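Local coordinates for protein probable branched-chain-amino-acid aminotransferase (Thermotoga maritima MSB8, PDB 3CSW) that probably transfers amino groups between leucine, isoleucine or valine and 2-oxoglutarate, using pyridoxal 5'-phosphate as cofactor, at residues I152-I166 against V174-K186. Residues are numbered along the deposited sequence; the frame is centred on the assembly and turned at random. Where two conformers were deposited one is given.
With PLP (pyridoxal-5'-phosphate), chain E.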
loop_
_atom_site.group_PDB
_atom_site.type_symbol
_atom_site.label_atom_id
_atom_site.label_comp_id
_atom_site.label_asym_id
_atom_site.label_seq_id
_atom_site.Cartn_x
_atom_site.Cartn_y
_atom_site.Cartn_z
ATOM N N ILE A 152 -14.798 6.572 9.129
ATOM C CA ILE A 152 -16.102 7.218 9.088
ATOM C C ILE A 152 -16.239 8.266 10.225
ATOM O O ILE A 152 -16.734 9.370 9.994
ATOM C CB ILE A 152 -17.261 6.181 9.131
ATOM C CG1 ILE A 152 -17.195 5.204 7.939
ATOM C CG2 ILE A 152 -18.609 6.902 9.194
ATOM C CD1 ILE A 152 -17.130 5.854 6.506
ATOM N N VAL A 153 -15.774 7.957 11.434
ATOM C CA VAL A 153 -15.831 8.938 12.543
ATOM C C VAL A 153 -15.002 10.190 12.195
ATOM O O VAL A 153 -15.492 11.320 12.290
ATOM C CB VAL A 153 -15.389 8.313 13.917
ATOM C CG1 VAL A 153 -15.178 9.404 15.018
ATOM C CG2 VAL A 153 -16.401 7.278 14.369
ATOM N N LEU A 154 -13.761 10.004 11.762
ATOM C CA LEU A 154 -12.919 11.157 11.429
ATOM C C LEU A 154 -13.415 11.923 10.198
ATOM O O LEU A 154 -13.375 13.146 10.172
ATOM C CB LEU A 154 -11.447 10.741 11.296
ATOM C CG LEU A 154 -10.815 10.188 12.581
ATOM C CD1 LEU A 154 -9.345 9.753 12.347
ATOM C CD2 LEU A 154 -10.896 11.242 13.672
ATOM N N ALA A 155 -13.931 11.216 9.201
ATOM C CA ALA A 155 -14.404 11.875 7.970
ATOM C C ALA A 155 -15.666 12.706 8.191
ATOM O O ALA A 155 -15.795 13.804 7.642
ATOM C CB ALA A 155 -14.622 10.831 6.826
ATOM N N ARG A 156 -16.602 12.197 8.978
ATOM C CA ARG A 156 -17.805 12.958 9.289
ATOM C C ARG A 156 -17.513 14.246 10.034
ATOM O O ARG A 156 -18.258 15.198 9.882
ATOM C CB ARG A 156 -18.811 12.137 10.089
ATOM C CG ARG A 156 -19.344 11.010 9.282
ATOM C CD ARG A 156 -20.682 10.570 9.697
ATOM N NE ARG A 156 -21.074 9.430 8.887
ATOM C CZ ARG A 156 -21.972 8.522 9.244
ATOM N NH1 ARG A 156 -22.622 8.636 10.383
ATOM N NH2 ARG A 156 -22.230 7.493 8.456
ATOM N N ARG A 157 -16.436 14.284 10.813
ATOM C CA ARG A 157 -16.044 15.507 11.507
ATOM C C ARG A 157 -15.505 16.589 10.568
ATOM O O ARG A 157 -15.317 17.731 10.981
ATOM C CB ARG A 157 -15.020 15.207 12.603
ATOM C CG ARG A 157 -15.600 14.374 13.747
ATOM C CD ARG A 157 -14.560 14.063 14.811
ATOM N NE ARG A 157 -14.155 15.231 15.591
ATOM C CZ ARG A 157 -14.808 15.703 16.649
ATOM N NH1 ARG A 157 -15.910 15.116 17.084
ATOM N NH2 ARG A 157 -14.349 16.778 17.272
ATOM N N GLU A 158 -15.246 16.216 9.318
ATOM C CA GLU A 158 -14.819 17.146 8.269
ATOM C C GLU A 158 -15.970 17.821 7.535
ATOM O O GLU A 158 -15.741 18.709 6.742
ATOM C CB GLU A 158 -13.973 16.414 7.224
ATOM C CG GLU A 158 -12.660 15.867 7.737
ATOM C CD GLU A 158 -11.861 15.165 6.636
ATOM O OE1 GLU A 158 -12.465 14.718 5.645
ATOM O OE2 GLU A 158 -10.636 15.045 6.778
ATOM N N ILE A 159 -17.204 17.406 7.776
ATOM C CA ILE A 159 -18.325 17.976 7.049
ATOM C C ILE A 159 -18.662 19.323 7.687
ATOM O O ILE A 159 -19.358 19.366 8.695
ATOM C CB ILE A 159 -19.565 17.046 7.040
ATOM C CG1 ILE A 159 -19.213 15.653 6.494
ATOM C CG2 ILE A 159 -20.667 17.695 6.227
ATOM C CD1 ILE A 159 -20.269 14.590 6.841
ATOM N N VAL A 160 -18.130 20.412 7.118
ATOM C CA VAL A 160 -18.349 21.763 7.633
ATOM C C VAL A 160 -19.069 22.625 6.587
ATOM O O VAL A 160 -20.217 23.016 6.802
ATOM C CB VAL A 160 -17.034 22.451 8.131
ATOM C CG1 VAL A 160 -17.357 23.744 8.810
ATOM C CG2 VAL A 160 -16.304 21.564 9.102
ATOM N N ASP A 161 -18.427 22.956 5.472
ATOM C CA ASP A 161 -19.152 23.697 4.430
ATOM C C ASP A 161 -19.405 22.822 3.213
ATOM O O ASP A 161 -19.130 23.192 2.075
ATOM C CB ASP A 161 -18.526 25.049 4.068
ATOM C CG ASP A 161 -17.068 24.963 3.724
ATOM O OD1 ASP A 161 -16.461 23.857 3.863
ATOM O OD2 ASP A 161 -16.538 26.045 3.329
ATOM N N CYS A 162 -19.954 21.647 3.488
ATOM C CA CYS A 162 -20.368 20.726 2.451
ATOM C C CYS A 162 -21.412 19.779 3.021
ATOM O O CYS A 162 -21.708 19.782 4.218
ATOM C CB CYS A 162 -19.153 20.000 1.832
ATOM S SG CYS A 162 -18.215 18.997 2.972
ATOM N N TYR A 163 -21.997 18.993 2.139
ATOM C CA TYR A 163 -23.011 18.029 2.508
ATOM C C TYR A 163 -22.434 16.689 2.989
ATOM O O TYR A 163 -22.908 16.103 3.939
ATOM C CB TYR A 163 -23.873 17.794 1.269
ATOM C CG TYR A 163 -25.045 16.905 1.482
ATOM C CD1 TYR A 163 -26.237 17.416 2.009
ATOM C CD2 TYR A 163 -25.008 15.567 1.103
ATOM C CE1 TYR A 163 -27.357 16.603 2.168
ATOM C CE2 TYR A 163 -26.128 14.738 1.269
ATOM C CZ TYR A 163 -27.290 15.257 1.808
ATOM O OH TYR A 163 -28.397 14.436 1.969
ATOM N N ASP A 164 -21.465 16.169 2.255
ATOM C CA ASP A 164 -20.737 14.962 2.636
ATOM C C ASP A 164 -19.322 15.105 2.078
ATOM O O ASP A 164 -19.078 15.935 1.213
ATOM C CB ASP A 164 -21.448 13.709 2.088
ATOM C CG ASP A 164 -21.018 12.409 2.788
ATOM O OD1 ASP A 164 -20.202 12.468 3.727
ATOM O OD2 ASP A 164 -21.493 11.315 2.394
ATOM N N VAL A 165 -18.384 14.333 2.619
ATOM C CA VAL A 165 -17.010 14.250 2.117
ATOM C C VAL A 165 -16.817 12.887 1.410
ATOM O O VAL A 165 -17.420 11.895 1.793
ATOM C CB VAL A 165 -15.949 14.458 3.232
ATOM C CG1 VAL A 165 -15.988 15.910 3.749
ATOM C CG2 VAL A 165 -16.108 13.435 4.383
ATOM N N ILE A 166 -16.000 12.871 0.352
ATOM C CA ILE A 166 -15.722 11.672 -0.427
ATOM C C ILE A 166 -14.406 11.006 0.033
ATOM O O ILE A 166 -13.325 11.591 -0.075
ATOM C CB ILE A 166 -15.667 12.017 -1.938
ATOM C CG1 ILE A 166 -16.910 12.838 -2.365
ATOM C CG2 ILE A 166 -15.482 10.785 -2.782
ATOM C CD1 ILE A 166 -18.280 12.300 -1.966
ATOM N N VAL A 174 -12.094 6.026 -5.997
ATOM C CA VAL A 174 -13.268 6.510 -5.291
ATOM C C VAL A 174 -13.899 5.341 -4.517
ATOM O O VAL A 174 -14.168 4.257 -5.076
ATOM C CB VAL A 174 -14.305 7.121 -6.274
ATOM C CG1 VAL A 174 -15.517 7.619 -5.525
ATOM C CG2 VAL A 174 -13.664 8.248 -7.106
ATOM N N CYS A 175 -14.114 5.542 -3.227
ATOM C CA CYS A 175 -14.859 4.555 -2.441
ATOM C C CYS A 175 -16.284 5.049 -2.289
ATOM O O CYS A 175 -17.197 4.583 -2.987
ATOM C CB CYS A 175 -14.171 4.272 -1.089
ATOM S SG CYS A 175 -12.683 3.252 -1.310
ATOM N N GLU A 176 -16.484 5.996 -1.378
ATOM C CA GLU A 176 -17.802 6.462 -1.075
ATOM C C GLU A 176 -17.764 7.702 -0.201
ATOM O O GLU A 176 -16.722 8.087 0.273
ATOM C CB GLU A 176 -18.564 5.342 -0.349
ATOM C CG GLU A 176 -17.938 4.893 0.972
ATOM C CD GLU A 176 -18.337 3.483 1.374
ATOM O OE1 GLU A 176 -19.541 3.192 1.463
ATOM O OE2 GLU A 176 -17.439 2.657 1.615
ATOM N N GLY A 177 -18.931 8.302 0.037
ATOM C CA GLY A 177 -19.048 9.362 1.022
ATOM C C GLY A 177 -19.040 8.786 2.434
ATOM O O GLY A 177 -19.188 7.583 2.602
ATOM N N SER A 178 -18.899 9.661 3.446
ATOM C CA SER A 178 -18.933 9.257 4.871
ATOM C C SER A 178 -20.275 8.632 5.317
ATOM O O SER A 178 -20.325 7.887 6.303
ATOM C CB SER A 178 -18.524 10.420 5.800
ATOM O OG SER A 178 -19.542 11.401 5.967
ATOM N N PHE A 179 -21.352 8.924 4.592
ATOM C CA PHE A 179 -22.679 8.371 4.906
ATOM C C PHE A 179 -23.516 8.060 3.643
ATOM O O PHE A 179 -24.726 7.846 3.752
ATOM C CB PHE A 179 -23.469 9.308 5.854
ATOM C CG PHE A 179 -23.796 10.691 5.271
ATOM C CD1 PHE A 179 -24.940 10.895 4.480
ATOM C CD2 PHE A 179 -22.993 11.803 5.558
ATOM C CE1 PHE A 179 -25.238 12.154 3.971
ATOM C CE2 PHE A 179 -23.298 13.076 5.052
ATOM C CZ PHE A 179 -24.425 13.242 4.239
ATOM N N SER A 180 -22.871 8.003 2.472
ATOM C CA SER A 180 -23.551 7.799 1.198
ATOM C C SER A 180 -22.670 7.053 0.216
ATOM O O SER A 180 -21.494 6.981 0.416
ATOM C CB SER A 180 -23.904 9.162 0.577
ATOM O OG SER A 180 -22.744 9.993 0.381
ATOM N N ASN A 181 -23.261 6.494 -0.843
ATOM C CA ASN A 181 -22.508 5.992 -1.985
ATOM C C ASN A 181 -22.464 7.037 -3.117
ATOM O O ASN A 181 -23.282 7.967 -3.166
ATOM C CB ASN A 181 -23.062 4.667 -2.492
ATOM C CG ASN A 181 -22.851 3.516 -1.513
ATOM O OD1 ASN A 181 -23.805 3.052 -0.875
ATOM N ND2 ASN A 181 -21.609 3.042 -1.397
ATOM N N VAL A 182 -21.476 6.886 -4.001
ATOM C CA VAL A 182 -21.190 7.817 -5.105
ATOM C C VAL A 182 -21.457 7.197 -6.475
ATOM O O VAL A 182 -21.071 6.070 -6.757
ATOM C CB VAL A 182 -19.697 8.274 -5.037
ATOM C CG1 VAL A 182 -19.261 9.151 -6.282
ATOM C CG2 VAL A 182 -19.461 9.008 -3.707
ATOM N N PHE A 183 -22.126 7.975 -7.316
ATOM C CA PHE A 183 -22.331 7.649 -8.697
ATOM C C PHE A 183 -21.864 8.827 -9.561
ATOM O O PHE A 183 -21.920 9.991 -9.134
ATOM C CB PHE A 183 -23.830 7.419 -8.978
ATOM C CG PHE A 183 -24.390 6.144 -8.410
ATOM C CD1 PHE A 183 -24.685 6.037 -7.062
ATOM C CD2 PHE A 183 -24.667 5.059 -9.239
ATOM C CE1 PHE A 183 -25.234 4.876 -6.538
ATOM C CE2 PHE A 183 -25.204 3.896 -8.728
ATOM C CZ PHE A 183 -25.499 3.806 -7.368
ATOM N N LEU A 184 -21.390 8.510 -10.766
ATOM C CA LEU A 184 -21.076 9.528 -11.763
ATOM C C LEU A 184 -21.700 9.141 -13.095
ATOM O O LEU A 184 -22.046 7.980 -13.336
ATOM C CB LEU A 184 -19.565 9.791 -11.896
ATOM C CG LEU A 184 -18.633 8.695 -12.405
ATOM C CD1 LEU A 184 -17.403 9.320 -12.984
ATOM C CD2 LEU A 184 -18.263 7.710 -11.295
ATOM N N VAL A 185 -21.903 10.132 -13.945
ATOM C CA VAL A 185 -22.460 9.877 -15.280
ATOM C C VAL A 185 -21.464 10.435 -16.266
ATOM O O VAL A 185 -20.998 11.559 -16.091
ATOM C CB VAL A 185 -23.839 10.535 -15.521
ATOM C CG1 VAL A 185 -24.292 10.307 -16.969
ATOM C CG2 VAL A 185 -24.901 10.011 -14.525
ATOM N N LYS A 186 -21.133 9.644 -17.283
ATOM C CA LYS A 186 -20.195 10.045 -18.330
ATOM C C LYS A 186 -20.631 9.454 -19.652
ATOM O O LYS A 186 -20.728 8.234 -19.771
ATOM C CB LYS A 186 -18.782 9.572 -17.974
ATOM C CG LYS A 186 -17.672 10.037 -18.909
ATOM C CD LYS A 186 -17.621 11.539 -19.039
ATOM C CE LYS A 186 -16.346 11.965 -19.714
ATOM N NZ LYS A 186 -16.307 13.427 -19.875
HETATM N N1 PLP E . -21.516 4.488 2.909
HETATM C C2 PLP E . -21.352 4.609 4.285
HETATM C C2A PLP E . -19.956 4.745 4.810
HETATM C C3 PLP E . -22.481 4.606 5.133
HETATM O O3 PLP E . -22.350 4.810 6.486
HETATM C C4 PLP E . -23.775 4.476 4.572
HETATM C C4A PLP E . -24.998 4.534 5.445
HETATM O O4A PLP E . -25.469 5.635 5.785
HETATM C C5 PLP E . -23.914 4.361 3.178
HETATM C C6 PLP E . -22.778 4.359 2.365
HETATM C C5A PLP E . -25.267 4.448 2.510
HETATM O O4P PLP E . -25.916 3.184 2.543
HETATM P P PLP E . -27.539 3.028 2.486
HETATM O O1P PLP E . -27.933 1.583 2.849
HETATM O O2P PLP E . -28.019 3.343 1.098
HETATM O O3P PLP E . -28.081 4.031 3.495
#
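The loop Ser178-Ser180, between strands 174-177 and 181-186, closes round the carboxylate of Asp164 in the cofactor pocket of this class-IV aminotransferase, a fold-type IV PLP enzyme. Each oxygen of Asp164 accepts two bonds, a weak one from Ser178 N aside. OD1 receives Ser178 OG at 2.6 Å on its syn side and the Val165 N-H from above the carboxylate plane; OD2 receives Ser180 OG at 2.7 Å through its anti lone pair and Phe179 N, longer at 3.3 Å but nearly straight (162°). An aspartate suits this buried place, since its short flat acid can gather hydroxyls and amides at once. With CG anti to the backbone N (chi1 -162°), the acid lies almost parallel to the Phe179 ring, OD2 above the centre, while Tyr163 O and Ile159 CD1 meet the ring's edge. From helix 150-156, extended Arg156 brings NE, from above the carbonyl plane, and NH2 to Ser178 O, 3.1 and 2.9 Å away, restraining that carbonyl, with PLP O3 at the same guanidinium's edge. Farther along, Ile166 and Gly177 form a non-hydrogen-bonded antiparallel pair in the hairpin of strands 164-168 and 174-177; lacking a side chain, Gly177 lets Asp164 OD2 come to 3.4 Å from its CA. Glu176 OE2 is salt-bridged to Arg134, and OE1 accepts the bond from PLP N1 at 2.8 Å, consistent with a protonated pyridine ring.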